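Local coordinates for geranyltranstransferase (Legionella pneumophila subsp. pneumophila, PDB 3LOM), which probably condenses isopentenyl diphosphate with allylic diphosphates to make farnesyl diphosphate, and possibly geranylgeranyl diphosphate, as a magnesium-dependent prenyl transferase, at residues K15-L27 with Q69-L81. Numbering follows the deposited sequence.
Sequences KYTQRHELYLEQL and QGVLDIIAAALEL
R19 grips the carboxylate of D73 side-on, one nitrogen to each oxygen: NE of R19 lies 2.8 Å from OD1 of D73, and NH2 of R19 gives the straighter bond to OD2, with an N-H...O angle of 165°. Guanidinium and carboxylate are nearly coplanar, and both oxygens are met on their syn sides. Arginine suits the place because its chain, extended from CG to NE with CG anti to the backbone N (chi1 169°), carries two N-H groups across to the other helix. Over one guanidinium face sits OE1 of Q69, 3.3 Å from NH1 of R19 but poorly angled for a hydrogen bond; the same oxygen meets the edge of the Y16 ring.

One turn on, Y23 lies flat over the aspartate's methylene, a CH-pi contact in which CB of D73 stands 3.7 Å from the ring centroid, almost on its normal. D73 thus offers charge to R19 and an apolar CB to Y23. A77, a small residue, lies where the backbones come near, CA of L24 to CA of A77 being 6.6 Å; its methyl meets the edge of Y23 and the CD2 methyls of L24 and L27. CE1 and NE2 of H20 rest against CB and CG of E80, the side chains crossing at about a right angle, with NE2 of H20 3.4 Å from CG of E80, while a water joins ND1 of H20 to the carbonyl O of D73.

A second shell holds these groups: Y59 hydrogen-bonds OD1 of D73 and stacks on Y16, whose hydroxyl bonds D63. The contact joins two helices of the all-helical polyprenyl synthase fold; the axes of 15-27 and 69-81 approach to 10.0 Å and cross at -77°. Helix 5-28 thereby lies across helix 69-91, with helix 53-64 packing against H20 and E80, helix 113-135 against L27 and I74, and helix 178-201 also against helix 69-91.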
ATOM      1  N   LYS A  15       0.772  25.035 -15.901  1.00 73.13           N
ATOM      2  CA  LYS A  15      -0.020  24.162 -16.764  1.00 73.20           C
ATOM      3  C   LYS A  15       0.083  22.702 -16.346  1.00 72.79           C
ATOM      4  O   LYS A  15      -0.865  21.935 -16.527  1.00 78.57           O
ATOM      5  CB  LYS A  15       0.439  24.302 -18.220  1.00 76.70           C
ATOM      6  CG  LYS A  15      -0.672  24.203 -19.258  1.00 88.18           C
ATOM      7  CD  LYS A  15      -1.356  25.551 -19.467  1.00100.52           C
ATOM      8  CE  LYS A  15      -2.416  25.476 -20.554  1.00 98.30           C
ATOM      9  NZ  LYS A  15      -3.032  26.808 -20.788  1.00104.92           N
ATOM     10  N   TYR A  16       1.238  22.322 -15.798  1.00 69.96           N
ATOM     11  CA  TYR A  16       1.471  20.948 -15.350  1.00 63.96           C
ATOM     12  C   TYR A  16       0.675  20.563 -14.095  1.00 57.56           C
ATOM     13  O   TYR A  16       0.201  19.434 -14.002  1.00 54.14           O
ATOM     14  CB  TYR A  16       2.970  20.662 -15.174  1.00 63.70           C
ATOM     15  CG  TYR A  16       3.682  20.238 -16.452  1.00 62.81           C
ATOM     16  CD1 TYR A  16       3.086  19.343 -17.345  1.00 62.75           C
ATOM     17  CD2 TYR A  16       4.962  20.705 -16.751  1.00 63.05           C
ATOM     18  CE1 TYR A  16       3.739  18.938 -18.511  1.00 72.72           C
ATOM     19  CE2 TYR A  16       5.624  20.306 -17.916  1.00 63.45           C
ATOM     20  CZ  TYR A  16       5.006  19.425 -18.789  1.00 69.33           C
ATOM     21  OH  TYR A  16       5.654  19.027 -19.938  1.00 79.66           O
ATOM     22  N   THR A  17       0.525  21.495 -13.150  1.00 54.26           N
ATOM     23  CA  THR A  17      -0.357  21.301 -11.983  1.00 62.58           C
ATOM     24  C   THR A  17      -1.814  21.090 -12.420  1.00 66.43           C
ATOM     25  O   THR A  17      -2.449  20.096 -12.034  1.00 64.71           O
ATOM     26  CB  THR A  17      -0.294  22.501 -10.995  1.00 65.32           C
ATOM     27  OG1 THR A  17       1.062  22.737 -10.605  1.00 60.27           O
ATOM     28  CG2 THR A  17      -1.142  22.239  -9.744  1.00 59.79           C
ATOM     29  N   GLN A  18      -2.316  22.022 -13.236  1.00 66.95           N
ATOM     30  CA  GLN A  18      -3.669  21.964 -13.808  1.00 64.92           C
ATOM     31  C   GLN A  18      -3.948  20.638 -14.507  1.00 59.38           C
ATOM     32  O   GLN A  18      -5.003  20.039 -14.290  1.00 57.99           O
ATOM     33  CB  GLN A  18      -3.896  23.112 -14.798  1.00 70.24           C
ATOM     34  CG  GLN A  18      -4.086  24.488 -14.170  1.00 81.24           C
ATOM     35  CD  GLN A  18      -4.226  25.591 -15.216  1.00104.00           C
ATOM     36  OE1 GLN A  18      -3.466  26.561 -15.213  1.00104.76           O
ATOM     37  NE2 GLN A  18      -5.194  25.440 -16.122  1.00 98.03           N
ATOM     38  N   ARG A  19      -2.993  20.189 -15.328  1.00 54.30           N
ATOM     39  CA  ARG A  19      -3.086  18.905 -16.028  1.00 53.08           C
ATOM     40  C   ARG A  19      -3.148  17.737 -15.041  1.00 58.17           C
ATOM     41  O   ARG A  19      -3.954  16.807 -15.209  1.00 57.93           O
ATOM     42  CB  ARG A  19      -1.915  18.732 -17.010  1.00 51.42           C
ATOM     43  CG  ARG A  19      -1.787  17.320 -17.576  1.00 59.21           C
ATOM     44  CD  ARG A  19      -0.817  17.195 -18.743  1.00 55.89           C
ATOM     45  NE  ARG A  19      -0.993  15.885 -19.375  1.00 60.01           N
ATOM     46  CZ  ARG A  19      -0.859  15.636 -20.675  1.00 61.52           C
ATOM     47  NH1 ARG A  19      -0.537  16.609 -21.520  1.00 66.35           N
ATOM     48  NH2 ARG A  19      -1.054  14.406 -21.135  1.00 53.61           N
ATOM     49  N   HIS A  20      -2.314  17.816 -14.003  1.00 53.90           N
ATOM     50  CA  HIS A  20      -2.230  16.776 -12.981  1.00 54.46           C
ATOM     51  C   HIS A  20      -3.518  16.672 -12.152  1.00 51.14           C
ATOM     52  O   HIS A  20      -4.022  15.565 -11.916  1.00 50.20           O
ATOM     53  CB  HIS A  20      -0.994  16.990 -12.086  1.00 48.99           C
ATOM     54  CG  HIS A  20      -1.068  16.283 -10.768  1.00 47.88           C
ATOM     55  ND1 HIS A  20      -1.067  14.907 -10.658  1.00 40.29           N
ATOM     56  CD2 HIS A  20      -1.157  16.762  -9.503  1.00 48.28           C
ATOM     57  CE1 HIS A  20      -1.150  14.570  -9.382  1.00 44.60           C
ATOM     58  NE2 HIS A  20      -1.205  15.677  -8.662  1.00 56.05           N
ATOM     59  N   GLU A  21      -4.044  17.820 -11.730  1.00 48.63           N
ATOM     60  CA  GLU A  21      -5.296  17.869 -10.962  1.00 52.45           C
ATOM     61  C   GLU A  21      -6.492  17.352 -11.770  1.00 55.48           C
ATOM     62  O   GLU A  21      -7.348  16.635 -11.243  1.00 56.93           O
ATOM     63  CB  GLU A  21      -5.561  19.287 -10.468  1.00 46.47           C
ATOM     64  CG  GLU A  21      -4.577  19.761  -9.407  1.00 56.57           C
ATOM     65  CD  GLU A  21      -4.791  21.207  -9.001  1.00 52.14           C
ATOM     66  OE1 GLU A  21      -5.656  21.881  -9.597  1.00 78.06           O
ATOM     67  OE2 GLU A  21      -4.093  21.671  -8.075  1.00 67.93           O
ATOM     68  N   LEU A  22      -6.512  17.700 -13.057  1.00 55.15           N
ATOM     69  CA  LEU A  22      -7.570  17.300 -13.978  1.00 53.41           C
ATOM     70  C   LEU A  22      -7.508  15.796 -14.221  1.00 53.85           C
ATOM     71  O   LEU A  22      -8.548  15.133 -14.327  1.00 54.70           O
ATOM     72  CB  LEU A  22      -7.414  18.061 -15.298  1.00 53.96           C
ATOM     73  CG  LEU A  22      -8.550  18.870 -15.944  1.00 70.76           C
ATOM     74  CD1 LEU A  22      -9.479  19.551 -14.931  1.00 52.36           C
ATOM     75  CD2 LEU A  22      -7.958  19.903 -16.908  1.00 50.97           C
ATOM     76  N   TYR A  23      -6.287  15.259 -14.291  1.00 49.08           N
ATOM     77  CA  TYR A  23      -6.099  13.823 -14.479  1.00 46.30           C
ATOM     78  C   TYR A  23      -6.494  13.028 -13.236  1.00 41.39           C
ATOM     79  O   TYR A  23      -6.999  11.917 -13.357  1.00 42.95           O
ATOM     80  CB  TYR A  23      -4.665  13.478 -14.915  1.00 54.88           C
ATOM     81  CG  TYR A  23      -4.504  12.020 -15.292  1.00 59.19           C
ATOM     82  CD1 TYR A  23      -3.968  11.095 -14.390  1.00 53.85           C
ATOM     83  CD2 TYR A  23      -4.919  11.557 -16.539  1.00 55.96           C
ATOM     84  CE1 TYR A  23      -3.846   9.743 -14.733  1.00 37.60           C
ATOM     85  CE2 TYR A  23      -4.800  10.221 -16.885  1.00 47.93           C
ATOM     86  CZ  TYR A  23      -4.260   9.322 -15.977  1.00 48.42           C
ATOM     87  OH  TYR A  23      -4.142   7.998 -16.319  1.00 71.76           O
ATOM     88  N   LEU A  24      -6.274  13.599 -12.050  1.00 45.49           N
ATOM     89  CA  LEU A  24      -6.670  12.943 -10.796  1.00 52.48           C
ATOM     90  C   LEU A  24      -8.184  12.844 -10.623  1.00 50.33           C
ATOM     91  O   LEU A  24      -8.684  11.792 -10.219  1.00 48.97           O
ATOM     92  CB  LEU A  24      -6.048  13.627  -9.571  1.00 54.58           C
ATOM     93  CG  LEU A  24      -4.789  13.004  -8.963  1.00 64.00           C
ATOM     94  CD1 LEU A  24      -4.334  13.806  -7.744  1.00 65.50           C
ATOM     95  CD2 LEU A  24      -5.022  11.535  -8.597  1.00 44.48           C
ATOM     96  N   GLU A  25      -8.891  13.937 -10.930  1.00 51.91           N
ATOM     97  CA  GLU A  25     -10.361  13.980 -10.902  1.00 52.02           C
ATOM     98  C   GLU A  25     -10.991  12.909 -11.761  1.00 52.59           C
ATOM     99  O   GLU A  25     -11.844  12.149 -11.285  1.00 52.92           O
ATOM    100  CB  GLU A  25     -10.888  15.339 -11.367  1.00 54.53           C
ATOM    101  CG  GLU A  25     -11.295  16.273 -10.250  1.00 65.72           C
ATOM    102  CD  GLU A  25     -12.334  15.670  -9.324  1.00 66.00           C
ATOM    103  OE1 GLU A  25     -13.533  15.646  -9.665  1.00 61.25           O
ATOM    104  OE2 GLU A  25     -11.942  15.237  -8.231  1.00 68.16           O
ATOM    105  N   GLN A  26     -10.559  12.854 -13.021  1.00 48.54           N
ATOM    106  CA  GLN A  26     -11.056  11.884 -13.983  1.00 57.97           C
ATOM    107  C   GLN A  26     -10.841  10.479 -13.460  1.00 56.06           C
ATOM    108  O   GLN A  26     -11.774   9.674 -13.428  1.00 58.32           O
ATOM    109  CB  GLN A  26     -10.364  12.057 -15.342  1.00 62.03           C
ATOM    110  CG  GLN A  26     -10.851  13.255 -16.156  1.00 83.97           C
ATOM    111  CD  GLN A  26     -12.269  13.083 -16.701  1.00101.79           C
ATOM    112  OE1 GLN A  26     -13.036  14.046 -16.768  1.00104.52           O
ATOM    113  NE2 GLN A  26     -12.618  11.860 -17.096  1.00102.95           N
ATOM    114  N   LEU A  27      -9.610  10.221 -13.023  1.00 57.33           N
ATOM    115  CA  LEU A  27      -9.208   8.959 -12.409  1.00 58.32           C
ATOM    116  C   LEU A  27     -10.098   8.558 -11.228  1.00 51.47           C
ATOM    117  O   LEU A  27     -10.620   7.441 -11.199  1.00 46.52           O
ATOM    118  CB  LEU A  27      -7.743   9.062 -11.977  1.00 62.93           C
ATOM    119  CG  LEU A  27      -6.967   7.897 -11.375  1.00 73.72           C
ATOM    120  CD1 LEU A  27      -7.114   6.637 -12.210  1.00 85.00           C
ATOM    121  CD2 LEU A  27      -5.511   8.319 -11.277  1.00 86.08           C
ATOM    122  N   GLN A  69       3.530  11.821 -22.706  1.00 67.41           N
ATOM    123  CA  GLN A  69       2.903  12.594 -21.638  1.00 62.42           C
ATOM    124  C   GLN A  69       1.719  11.887 -20.978  1.00 57.21           C
ATOM    125  O   GLN A  69       1.382  12.191 -19.838  1.00 55.88           O
ATOM    126  CB  GLN A  69       2.518  13.993 -22.120  1.00 62.03           C
ATOM    127  CG  GLN A  69       3.699  14.957 -22.164  1.00 58.18           C
ATOM    128  CD  GLN A  69       3.341  16.352 -21.670  1.00 83.37           C
ATOM    129  OE1 GLN A  69       2.630  16.511 -20.674  1.00 84.65           O
ATOM    130  NE2 GLN A  69       3.848  17.368 -22.358  1.00 86.04           N
ATOM    131  N   GLY A  70       1.110  10.944 -21.697  1.00 62.30           N
ATOM    132  CA  GLY A  70       0.088  10.050 -21.148  1.00 61.92           C
ATOM    133  C   GLY A  70       0.643   9.161 -20.048  1.00 67.08           C
ATOM    134  O   GLY A  70       0.024   9.023 -18.987  1.00 73.10           O
ATOM    135  N   VAL A  71       1.813   8.572 -20.309  1.00 66.47           N
ATOM    136  CA  VAL A  71       2.587   7.793 -19.323  1.00 59.12           C
ATOM    137  C   VAL A  71       2.951   8.648 -18.094  1.00 51.59           C
ATOM    138  O   VAL A  71       2.797   8.208 -16.945  1.00 48.62           O
ATOM    139  CB  VAL A  71       3.869   7.169 -19.974  1.00 65.93           C
ATOM    140  CG1 VAL A  71       4.784   6.498 -18.932  1.00 56.58           C
ATOM    141  CG2 VAL A  71       3.489   6.170 -21.068  1.00 60.15           C
ATOM    142  N   LEU A  72       3.399   9.874 -18.357  1.00 47.65           N
ATOM    143  CA  LEU A  72       3.760  10.834 -17.322  1.00 51.11           C
ATOM    144  C   LEU A  72       2.620  11.187 -16.369  1.00 58.23           C
ATOM    145  O   LEU A  72       2.847  11.312 -15.165  1.00 57.79           O
ATOM    146  CB  LEU A  72       4.338  12.104 -17.952  1.00 54.82           C
ATOM    147  CG  LEU A  72       5.723  11.926 -18.583  1.00 65.10           C
ATOM    148  CD1 LEU A  72       6.222  13.227 -19.196  1.00 56.97           C
ATOM    149  CD2 LEU A  72       6.700  11.407 -17.533  1.00 67.48           C
ATOM    150  N   ASP A  73       1.408  11.336 -16.910  1.00 59.99           N
ATOM    151  CA  ASP A  73       0.197  11.568 -16.111  1.00 58.21           C
ATOM    152  C   ASP A  73       0.007  10.489 -15.054  1.00 55.03           C
ATOM    153  O   ASP A  73      -0.262  10.794 -13.889  1.00 57.51           O
ATOM    154  CB  ASP A  73      -1.052  11.599 -17.003  1.00 57.95           C
ATOM    155  CG  ASP A  73      -1.102  12.812 -17.912  1.00 59.21           C
ATOM    156  OD1 ASP A  73      -0.682  13.909 -17.483  1.00 60.21           O
ATOM    157  OD2 ASP A  73      -1.577  12.667 -19.059  1.00 50.34           O
ATOM    158  N   ILE A  74       0.160   9.241 -15.488  1.00 50.49           N
ATOM    159  CA  ILE A  74      -0.035   8.057 -14.656  1.00 53.94           C
ATOM    160  C   ILE A  74       1.012   7.970 -13.550  1.00 57.29           C
ATOM    161  O   ILE A  74       0.659   7.773 -12.379  1.00 57.08           O
ATOM    162  CB  ILE A  74      -0.008   6.771 -15.515  1.00 49.99           C
ATOM    163  CG1 ILE A  74      -1.094   6.838 -16.592  1.00 52.32           C
ATOM    164  CG2 ILE A  74      -0.179   5.528 -14.647  1.00 51.56           C
ATOM    165  CD1 ILE A  74      -0.819   5.980 -17.811  1.00 58.47           C
ATOM    166  N   ILE A  75       2.284   8.138 -13.927  1.00 51.97           N
ATOM    167  CA  ILE A  75       3.405   8.052 -12.980  1.00 48.18           C
ATOM    168  C   ILE A  75       3.297   9.122 -11.899  1.00 45.57           C
ATOM    169  O   ILE A  75       3.434   8.818 -10.709  1.00 45.07           O
ATOM    170  CB  ILE A  75       4.799   8.103 -13.689  1.00 43.08           C
ATOM    171  CG1 ILE A  75       4.965   6.901 -14.630  1.00 47.76           C
ATOM    172  CG2 ILE A  75       5.941   8.138 -12.652  1.00 38.94           C
ATOM    173  CD1 ILE A  75       6.272   6.876 -15.419  1.00 50.83           C
ATOM    174  N   ALA A  76       3.007  10.352 -12.324  1.00 42.97           N
ATOM    175  CA  ALA A  76       2.808  11.495 -11.428  1.00 41.69           C
ATOM    176  C   ALA A  76       1.594  11.364 -10.495  1.00 48.23           C
ATOM    177  O   ALA A  76       1.606  11.892  -9.380  1.00 48.93           O
ATOM    178  CB  ALA A  76       2.692  12.767 -12.243  1.00 48.90           C
ATOM    179  N   ALA A  77       0.553  10.676 -10.959  1.00 46.37           N
ATOM    180  CA  ALA A  77      -0.640  10.447 -10.153  1.00 46.75           C
ATOM    181  C   ALA A  77      -0.320   9.471  -9.034  1.00 48.18           C
ATOM    182  O   ALA A  77      -0.645   9.724  -7.871  1.00 52.11           O
ATOM    183  CB  ALA A  77      -1.784   9.913 -11.014  1.00 31.75           C
ATOM    184  N   ALA A  78       0.326   8.366  -9.406  1.00 47.57           N
ATOM    185  CA  ALA A  78       0.780   7.344  -8.464  1.00 48.68           C
ATOM    186  C   ALA A  78       1.727   7.899  -7.409  1.00 44.29           C
ATOM    187  O   ALA A  78       1.624   7.552  -6.232  1.00 52.98           O
ATOM    188  CB  ALA A  78       1.431   6.221  -9.208  1.00 48.07           C
ATOM    189  N   LEU A  79       2.631   8.780  -7.824  1.00 46.30           N
ATOM    190  CA  LEU A  79       3.519   9.452  -6.884  1.00 48.70           C
ATOM    191  C   LEU A  79       2.829  10.375  -5.913  1.00 47.26           C
ATOM    192  O   LEU A  79       3.179  10.387  -4.730  1.00 59.91           O
ATOM    193  CB  LEU A  79       4.577  10.247  -7.619  1.00 54.76           C
ATOM    194  CG  LEU A  79       5.979   9.694  -7.474  1.00 68.37           C
ATOM    195  CD1 LEU A  79       6.758  10.309  -8.565  1.00 72.07           C
ATOM    196  CD2 LEU A  79       6.600  10.016  -6.121  1.00 70.62           C
ATOM    197  N   GLU A  80       1.882  11.174  -6.407  1.00 50.66           N
ATOM    198  CA  GLU A  80       1.125  12.064  -5.534  1.00 38.25           C
ATOM    199  C   GLU A  80       0.239  11.300  -4.581  1.00 34.94           C
ATOM    200  O   GLU A  80       0.141  11.675  -3.422  1.00 46.62           O
ATOM    201  CB  GLU A  80       0.295  13.089  -6.299  1.00 50.48           C
ATOM    202  CG  GLU A  80       0.692  14.537  -6.023  1.00 55.06           C
ATOM    203  CD  GLU A  80       0.977  14.843  -4.564  1.00 65.34           C
ATOM    204  OE1 GLU A  80       2.144  15.164  -4.240  1.00 77.71           O
ATOM    205  OE2 GLU A  80       0.041  14.767  -3.744  1.00 81.37           O
ATOM    206  N   LEU A  81      -0.392  10.231  -5.073  1.00 38.82           N
ATOM    207  CA  LEU A  81      -1.205   9.352  -4.231  1.00 40.96           C
ATOM    208  C   LEU A  81      -0.390   8.745  -3.086  1.00 45.30           C
ATOM    209  O   LEU A  81      -0.850   8.744  -1.936  1.00 46.52           O
ATOM    210  CB  LEU A  81      -1.872   8.244  -5.061  1.00 42.11           C
ATOM    211  CG  LEU A  81      -3.122   8.592  -5.880  1.00 43.58           C
ATOM    212  CD1 LEU A  81      -3.371   7.529  -6.934  1.00 36.27           C
ATOM    213  CD2 LEU A  81      -4.338   8.744  -4.985  1.00 48.84           C
TER
HETATM  214  O   HOH W   1      -0.716  13.721 -13.266  1.00 62.08           O